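Side-chain contacts in Agap007691-pb (Anopheles gambiae, PDB 5C98), which is of unknown function but belongs to the serpin family and may, like many of its relatives, inhibit serine proteases: residues R216-H219 against C224-V227; S238-L243 against A260-I265; L50-P55 against S99-E104. One frame throughout, in Å; residues are numbered along the deposited sequence.

In the fold
From the N terminus, contact 3 closes first: strand 95-104 returns to pack against the residues that follow helix 43-51 after a largely helical loop of 43 residues. Contact 1 follows as a hairpin with a four-residue loop, and contact 2 then brings helix 259-268 back over strand 237-244 after sixteen. All three lie in series along the chain, so none nests in or crosses another. Contacts 1 and 2 have centres about 8 Å apart and touch, strands 224-230 and 237-244 being neighbours in what corresponds to serpin sheet B. Contact 3, on the opposite side of the chain's centre, lies about 39 Å from contact 1 between centres and ties the helix 43-51 region to strand 95-104 of sheet A.

Contact 1 (R216-H219 against C224-V227); sequences RCLH and CKVV
Cys217 and Val226 face each other near the turn of an antiparallel hairpin that belongs to what corresponds to serpin sheet B. They form a hydrogen-bonded pair: Val226 N donates to Cys217 O at 2.9 Å, and Cys217 N donates to Val226 O at 3.0 Å. Two residues on, His219 and Cys224 repeat the pattern, with His219 N to Cys224 O at 2.9 Å and Cys224 N to His219 O at 3.2 Å. The packed face carries the side chains of all four residues, each of them buried. Cys217 SG sits between its own backbone N and carbonyl carbon (chi1 65°), and from there it lies against Val226 CB at 3.8 Å, with CG2 of the same valine slightly farther off. Cys224 SG makes a looser approach to His219 CB at 4.4 Å. His219 turns its ring away from the hairpin partner; NE2 is hydrogen-bonded to Gln264, which ties the strand end to helix 259-268. The other face is more open: Leu218 is exposed, Arg216 and Lys225 partly so. There Leu218 and the extended Lys225 run side by side in the same direction, meeting where Leu218 CD2 rests on Lys225 CG at 3.7 Å, and the lysine ammonium continues to the backbone oxygen of Glu347. Arg216 meets the side chain of Val227 through its CB, which is 4.1 Å from Val227 CG1; its chain then bends at chi2 (88°) and leads the guanidinium away to a cation-pi contact with Phe346. Strand 346-349 lies against part of the Leu218 and Lys225 face, helix 259-268 covers the Cys217 and Val226 face, and strand 237-244 pairs with the other edge of strand 224-230.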
loop_
_atom_site.group_PDB
_atom_site.type_symbol
_atom_site.label_atom_id
_atom_site.label_comp_id
_atom_site.label_asym_id
_atom_site.label_seq_id
_atom_site.Cartn_x
_atom_site.Cartn_y
_atom_site.Cartn_z
ATOM N N ARG A 216 -23.578 -2.347 2.826
ATOM C CA ARG A 216 -23.661 -1.736 1.513
ATOM C C ARG A 216 -24.308 -0.366 1.643
ATOM O O ARG A 216 -25.039 -0.091 2.600
ATOM C CB ARG A 216 -24.490 -2.604 0.566
ATOM C CG ARG A 216 -26.001 -2.663 0.886
ATOM C CD ARG A 216 -26.800 -1.554 0.231
ATOM N NE ARG A 216 -28.226 -1.649 0.552
ATOM C CZ ARG A 216 -28.784 -1.142 1.652
ATOM N NH1 ARG A 216 -28.056 -0.479 2.541
ATOM N NH2 ARG A 216 -30.082 -1.281 1.859
ATOM N N CYS A 217 -24.040 0.488 0.666
ATOM C CA CYS A 217 -24.802 1.721 0.519
ATOM C C CYS A 217 -24.642 2.266 -0.889
ATOM O O CYS A 217 -23.778 1.843 -1.660
ATOM C CB CYS A 217 -24.400 2.780 1.547
ATOM S SG CYS A 217 -22.705 3.385 1.396
ATOM N N LEU A 218 -25.534 3.173 -1.238
ATOM C CA LEU A 218 -25.327 4.030 -2.382
ATOM C C LEU A 218 -24.685 5.315 -1.895
ATOM O O LEU A 218 -24.896 5.742 -0.757
ATOM C CB LEU A 218 -26.664 4.365 -3.034
ATOM C CG LEU A 218 -27.516 3.226 -3.569
ATOM C CD1 LEU A 218 -28.792 3.773 -4.241
ATOM C CD2 LEU A 218 -26.722 2.393 -4.544
ATOM N N HIS A 219 -23.888 5.942 -2.755
ATOM C CA HIS A 219 -23.339 7.264 -2.450
ATOM C C HIS A 219 -23.583 8.144 -3.672
ATOM O O HIS A 219 -22.814 8.127 -4.637
ATOM C CB HIS A 219 -21.871 7.245 -2.022
ATOM C CG HIS A 219 -21.479 8.480 -1.281
ATOM N ND1 HIS A 219 -21.556 9.736 -1.842
ATOM C CD2 HIS A 219 -21.070 8.664 -0.003
ATOM C CE1 HIS A 219 -21.185 10.638 -0.950
ATOM N NE2 HIS A 219 -20.889 10.014 0.175
ATOM N N CYS A 224 -21.243 6.354 -6.745
ATOM C CA CYS A 224 -20.823 4.962 -6.710
ATOM C C CYS A 224 -21.689 4.146 -5.765
ATOM O O CYS A 224 -22.279 4.675 -4.814
ATOM C CB CYS A 224 -19.338 4.820 -6.370
ATOM S SG CYS A 224 -18.934 5.426 -4.706
ATOM N N LYS A 225 -21.751 2.847 -6.042
ATOM C CA LYS A 225 -22.200 1.852 -5.083
ATOM C C LYS A 225 -21.023 1.433 -4.214
ATOM O O LYS A 225 -19.865 1.488 -4.640
ATOM C CB LYS A 225 -22.709 0.617 -5.813
ATOM C CG LYS A 225 -24.011 0.774 -6.528
ATOM C CD LYS A 225 -24.475 -0.547 -7.135
ATOM C CE LYS A 225 -25.813 -0.398 -7.774
ATOM N NZ LYS A 225 -26.277 -1.663 -8.394
ATOM N N VAL A 226 -21.317 1.027 -2.981
ATOM C CA VAL A 226 -20.289 0.649 -2.016
ATOM C C VAL A 226 -20.687 -0.650 -1.347
ATOM O O VAL A 226 -21.826 -0.795 -0.899
ATOM C CB VAL A 226 -20.142 1.731 -0.940
ATOM C CG1 VAL A 226 -19.002 1.423 -0.027
ATOM C CG2 VAL A 226 -19.972 3.095 -1.588
ATOM N N VAL A 227 -19.751 -1.578 -1.244
ATOM C CA VAL A 227 -19.888 -2.715 -0.349
ATOM C C VAL A 227 -18.617 -2.817 0.482
ATOM O O VAL A 227 -17.519 -2.524 0.003
ATOM C CB VAL A 227 -20.133 -4.052 -1.088
ATOM C CG1 VAL A 227 -21.509 -4.099 -1.753
ATOM C CG2 VAL A 227 -19.000 -4.365 -2.069
#

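Contact 2 (S238-L243 against A260-I265); sequences SMLVLL and AHLAQI
Leu240 projects from strand 238-243 toward Leu262 and Ile265 of the helix, which runs across the strand at 105°. In the conformer described here, one of two modelled, its CB leaves the backbone in the direction of the helix without yet touching it. CG, set opposite the backbone N (chi1 -163°), extends the chain outward and likewise meets neither helical residue. The contact begins at the fork. CD2 reaches CD2 of Leu262 at 4.0 Å, the two leucines crossing at an oblique angle, while CD1 meets CG2 of Ile265 at 4.1 Å, tip to tip. The longer branch of Ile265 ends in CD1, 4.3 Å from Leu242 CD2, so one isoleucine bridges two leucines that point from the same face of the strand. Val226 of the adjacent strand flanks Leu240 and Leu242, and Ile257 also borders Leu242. The helix, corresponding to serpin helix H, thus packs on a strand of sheet B. With backbones far apart, strand 238-243 and the helix segment meet through branch methyls alone. No hydrogen bond or charge pair crosses the contact, whose cohesion is dispersive, hydrophobic and non-directional.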
loop_
_atom_site.group_PDB
_atom_site.type_symbol
_atom_site.label_atom_id
_atom_site.label_comp_id
_atom_site.label_asym_id
_atom_site.label_seq_id
_atom_site.Cartn_x
_atom_site.Cartn_y
_atom_site.Cartn_z
ATOM N N SER A 238 -11.122 -5.299 6.424
ATOM C CA SER A 238 -12.233 -5.370 5.482
ATOM C C SER A 238 -11.879 -4.569 4.252
ATOM O O SER A 238 -11.087 -3.645 4.337
ATOM C CB SER A 238 -13.503 -4.830 6.143
ATOM O OG SER A 238 -14.642 -5.137 5.349
ATOM N N MET A 239 -12.467 -4.933 3.116
ATOM C CA MET A 239 -12.169 -4.306 1.837
ATOM C C MET A 239 -13.397 -3.535 1.376
ATOM O O MET A 239 -14.405 -4.137 1.007
ATOM C CB MET A 239 -11.805 -5.357 0.795
ATOM C CG MET A 239 -11.518 -4.774 -0.571
ATOM S SD MET A 239 -10.978 -5.948 -1.821
ATOM C CE MET A 239 -12.436 -6.969 -2.001
ATOM N N LEU A 240 -13.287 -2.219 1.360
ATOM C CA LEU A 240 -14.339 -1.386 0.807
ATOM C C LEU A 240 -14.148 -1.314 -0.697
ATOM O O LEU A 240 -13.057 -1.008 -1.182
ATOM C CB LEU A 240 -14.256 -0.002 1.445
ATOM C CG LEU A 240 -15.457 0.933 1.338
ATOM C CD1 LEU A 240 -16.633 0.420 2.121
ATOM C CD2 LEU A 240 -15.063 2.324 1.800
ATOM N N VAL A 241 -15.210 -1.615 -1.438
ATOM C CA VAL A 241 -15.169 -1.602 -2.891
ATOM C C VAL A 241 -16.100 -0.505 -3.361
ATOM O O VAL A 241 -17.280 -0.484 -2.987
ATOM C CB VAL A 241 -15.571 -2.941 -3.515
ATOM C CG1 VAL A 241 -15.430 -2.886 -5.026
ATOM C CG2 VAL A 241 -14.723 -4.070 -2.951
ATOM N N LEU A 242 -15.571 0.402 -4.161
ATOM C CA LEU A 242 -16.324 1.531 -4.712
ATOM C C LEU A 242 -16.484 1.292 -6.206
ATOM O O LEU A 242 -15.495 1.299 -6.957
ATOM C CB LEU A 242 -15.604 2.850 -4.460
ATOM C CG LEU A 242 -15.131 3.128 -3.039
ATOM C CD1 LEU A 242 -14.557 4.545 -2.945
ATOM C CD2 LEU A 242 -16.232 2.926 -2.040
ATOM N N LEU A 243 -17.725 1.099 -6.638
ATOM C CA LEU A 243 -18.041 0.791 -8.026
ATOM C C LEU A 243 -18.786 1.973 -8.625
ATOM O O LEU A 243 -19.940 2.232 -8.245
ATOM C CB LEU A 243 -18.911 -0.466 -8.066
ATOM C CG LEU A 243 -19.409 -0.912 -9.428
ATOM C CD1 LEU A 243 -18.277 -1.380 -10.319
ATOM C CD2 LEU A 243 -20.439 -2.045 -9.271
ATOM N N ALA A 260 -14.015 12.763 4.313
ATOM C CA ALA A 260 -15.401 13.065 4.640
ATOM C C ALA A 260 -16.328 12.058 3.990
ATOM O O ALA A 260 -17.319 11.647 4.592
ATOM C CB ALA A 260 -15.767 14.481 4.208
ATOM N N HIS A 261 -16.011 11.628 2.767
ATOM C CA HIS A 261 -16.830 10.608 2.122
ATOM C C HIS A 261 -16.739 9.280 2.853
ATOM O O HIS A 261 -17.733 8.545 2.935
ATOM C CB HIS A 261 -16.387 10.378 0.690
ATOM C CG HIS A 261 -16.666 11.512 -0.224
ATOM N ND1 HIS A 261 -15.665 12.219 -0.852
ATOM C CD2 HIS A 261 -17.831 12.073 -0.620
ATOM C CE1 HIS A 261 -16.203 13.155 -1.611
ATOM N NE2 HIS A 261 -17.514 13.091 -1.485
ATOM N N LEU A 262 -15.539 8.912 3.307
ATOM C CA LEU A 262 -15.388 7.684 4.077
ATOM C C LEU A 262 -16.236 7.720 5.336
ATOM O O LEU A 262 -16.878 6.720 5.685
ATOM C CB LEU A 262 -13.914 7.443 4.410
ATOM C CG LEU A 262 -12.997 7.189 3.212
ATOM C CD1 LEU A 262 -11.538 7.008 3.640
ATOM C CD2 LEU A 262 -13.469 5.947 2.447
ATOM N N ALA A 263 -16.276 8.876 6.013
ATOM C CA ALA A 263 -17.118 9.022 7.197
ATOM C C ALA A 263 -18.592 8.884 6.847
ATOM O O ALA A 263 -19.353 8.241 7.581
ATOM C CB ALA A 263 -16.868 10.376 7.855
ATOM N N GLN A 264 -19.015 9.465 5.724
ATOM C CA GLN A 264 -20.413 9.344 5.305
ATOM C C GLN A 264 -20.754 7.905 4.962
ATOM O O GLN A 264 -21.838 7.413 5.292
ATOM C CB GLN A 264 -20.662 10.193 4.059
ATOM C CG GLN A 264 -20.641 11.678 4.296
ATOM C CD GLN A 264 -20.850 12.461 3.016
ATOM O OE1 GLN A 264 -20.242 12.164 1.989
ATOM N NE2 GLN A 264 -21.732 13.449 3.064
ATOM N N ILE A 265 -19.849 7.228 4.268
ATOM C CA ILE A 265 -20.039 5.817 3.984
ATOM C C ILE A 265 -20.208 5.033 5.277
ATOM O O ILE A 265 -21.141 4.236 5.413
ATOM C CB ILE A 265 -18.853 5.299 3.156
ATOM C CG1 ILE A 265 -18.964 5.812 1.719
ATOM C CG2 ILE A 265 -18.793 3.766 3.138
ATOM C CD1 ILE A 265 -17.709 5.663 0.926
#

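Contact 3 (L50-P55 against S99-E104); sequences LSMFYP and SFVLVE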
loop_
_atom_site.group_PDB
_atom_site.type_symbol
_atom_site.label_atom_id
_atom_site.label_comp_id
_atom_site.label_asym_id
_atom_site.label_seq_id
_atom_site.Cartn_x
_atom_site.Cartn_y
_atom_site.Cartn_z
ATOM N N LEU A 50 9.464 5.402 6.202
ATOM C CA LEU A 50 10.283 6.588 6.071
ATOM C C LEU A 50 10.512 7.257 7.423
ATOM O O LEU A 50 11.563 7.873 7.640
ATOM C CB LEU A 50 9.623 7.509 5.040
ATOM C CG LEU A 50 10.428 8.650 4.454
ATOM C CD1 LEU A 50 11.795 8.188 3.964
ATOM C CD2 LEU A 50 9.633 9.295 3.331
ATOM N N SER A 51 9.558 7.145 8.330
ATOM C CA SER A 51 9.658 7.756 9.649
ATOM C C SER A 51 10.863 7.254 10.428
ATOM O O SER A 51 11.319 7.927 11.362
ATOM C CB SER A 51 8.402 7.434 10.468
ATOM O OG SER A 51 7.328 8.278 10.134
ATOM N N MET A 52 11.359 6.050 10.113
ATOM C CA MET A 52 12.546 5.534 10.802
ATOM C C MET A 52 13.725 6.473 10.623
ATOM O O MET A 52 14.614 6.516 11.472
ATOM C CB MET A 52 12.911 4.139 10.280
ATOM C CG MET A 52 11.823 3.105 10.437
ATOM S SD MET A 52 12.403 1.424 10.143
ATOM C CE MET A 52 12.762 1.513 8.385
ATOM N N PHE A 53 13.760 7.222 9.522
ATOM C CA PHE A 53 14.865 8.145 9.298
ATOM C C PHE A 53 14.658 9.502 9.957
ATOM O O PHE A 53 15.591 10.304 9.991
ATOM C CB PHE A 53 15.059 8.305 7.789
ATOM C CG PHE A 53 15.479 7.042 7.127
ATOM C CD1 PHE A 53 16.814 6.723 7.038
ATOM C CD2 PHE A 53 14.537 6.123 6.672
ATOM C CE1 PHE A 53 17.221 5.538 6.450
ATOM C CE2 PHE A 53 14.944 4.920 6.095
ATOM C CZ PHE A 53 16.286 4.638 5.987
ATOM N N TYR A 54 13.465 9.792 10.479
ATOM C CA TYR A 54 13.214 11.099 11.076
ATOM C C TYR A 54 14.189 11.463 12.175
ATOM O O TYR A 54 14.649 12.613 12.189
ATOM C CB TYR A 54 11.778 11.104 11.597
ATOM C CG TYR A 54 11.286 12.343 12.303
ATOM C CD1 TYR A 54 11.150 13.544 11.613
ATOM C CD2 TYR A 54 10.845 12.283 13.609
ATOM C CE1 TYR A 54 10.646 14.649 12.221
ATOM C CE2 TYR A 54 10.345 13.387 14.239
ATOM C CZ TYR A 54 10.235 14.570 13.538
ATOM O OH TYR A 54 9.715 15.690 14.145
ATOM N N PRO A 55 14.560 10.566 13.089
ATOM C CA PRO A 55 15.533 10.953 14.124
ATOM C C PRO A 55 16.915 11.271 13.579
ATOM O O PRO A 55 17.707 11.900 14.292
ATOM C CB PRO A 55 15.566 9.728 15.054
ATOM C CG PRO A 55 14.366 8.928 14.698
ATOM C CD PRO A 55 14.079 9.189 13.281
ATOM N N SER A 99 9.625 -3.553 6.112
ATOM C CA SER A 99 10.615 -2.671 5.517
ATOM C C SER A 99 11.982 -3.335 5.474
ATOM O O SER A 99 12.310 -4.217 6.273
ATOM C CB SER A 99 10.723 -1.355 6.271
ATOM O OG SER A 99 11.080 -1.569 7.624
ATOM N N PHE A 100 12.803 -2.855 4.543
ATOM C CA PHE A 100 14.127 -3.415 4.324
ATOM C C PHE A 100 14.993 -2.268 3.843
ATOM O O PHE A 100 14.537 -1.420 3.057
ATOM C CB PHE A 100 14.019 -4.517 3.273
ATOM C CG PHE A 100 15.283 -5.253 3.007
ATOM C CD1 PHE A 100 15.707 -6.223 3.890
ATOM C CD2 PHE A 100 16.052 -4.987 1.882
ATOM C CE1 PHE A 100 16.893 -6.932 3.678
ATOM C CE2 PHE A 100 17.229 -5.696 1.653
ATOM C CZ PHE A 100 17.666 -6.651 2.556
ATOM N N VAL A 101 16.219 -2.226 4.321
ATOM C CA VAL A 101 17.125 -1.129 4.031
ATOM C C VAL A 101 18.411 -1.700 3.467
ATOM O O VAL A 101 18.986 -2.635 4.045
ATOM C CB VAL A 101 17.425 -0.312 5.298
ATOM C CG1 VAL A 101 18.307 0.869 5.002
ATOM C CG2 VAL A 101 16.143 0.128 5.983
ATOM N N LEU A 102 18.871 -1.131 2.351
ATOM C CA LEU A 102 20.215 -1.386 1.853
ATOM C C LEU A 102 21.119 -0.214 2.196
ATOM O O LEU A 102 20.742 0.944 2.038
ATOM C CB LEU A 102 20.245 -1.557 0.334
ATOM C CG LEU A 102 19.518 -2.752 -0.267
ATOM C CD1 LEU A 102 19.568 -2.661 -1.780
ATOM C CD2 LEU A 102 20.176 -4.033 0.220
ATOM N N VAL A 103 22.315 -0.524 2.673
ATOM C CA VAL A 103 23.357 0.469 2.903
ATOM C C VAL A 103 24.624 0.006 2.196
ATOM O O VAL A 103 24.908 -1.196 2.099
ATOM C CB VAL A 103 23.646 0.715 4.404
ATOM C CG1 VAL A 103 22.467 1.388 5.086
ATOM C CG2 VAL A 103 24.026 -0.578 5.113
ATOM N N GLU A 104 25.389 0.971 1.694
ATOM C CA GLU A 104 26.674 0.655 1.069
ATOM C C GLU A 104 27.629 0.046 2.090
ATOM O O GLU A 104 27.970 0.669 3.102
ATOM C CB GLU A 104 27.283 1.922 0.456
ATOM C CG GLU A 104 28.748 1.814 0.003
ATOM C CD GLU A 104 29.038 0.627 -0.905
ATOM O OE1 GLU A 104 28.227 0.357 -1.822
ATOM O OE2 GLU A 104 30.090 -0.022 -0.686
#
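The methyl end of Met52 lies against Ser99, CE being 3.6 Å from Ser99 OG. Met52 sets CG opposite its carbonyl carbon (chi1 -59°) and runs nearly straight through chi2, then bends at chi3 (-67°), which turns CE in toward the strand, where it also meets Val101 CG2 at 4.4 Å. SD stays behind, 4.1 Å from Ser99 OG. That hydroxyl is turned between its own backbone N and carbonyl carbon (chi1 59°); its polar partner is Thr123 OG1, and it offers the methionine a van der Waals contact. Phe53 starts out pointing past the strand, but its ring comes back toward it: the far corner CZ approaches Val101 CG1 at 4.4 Å, with the methyl at the ring edge, near its plane. Leu50 O lies at the ring edge too, in plane. Leu50 O also accepts a hydrogen bond from Phe53 N at 3.0 Å. Met52 and Phe53 are the two central residues of a type I turn from Ser51 to Tyr54. Val101 thus receives both side chains, Met52 CE nearest its CG2 and Phe53 CZ nearest its CG1. Phe117 of helix 111-119 packs on Met52, Phe53 and Val101, completing the buried cluster. Topology makes strand 95-104 part of serpin sheet A; the residues that follow helix 43-51, helix B of the serpin fold, pack on this strand, a feature of the serpin core.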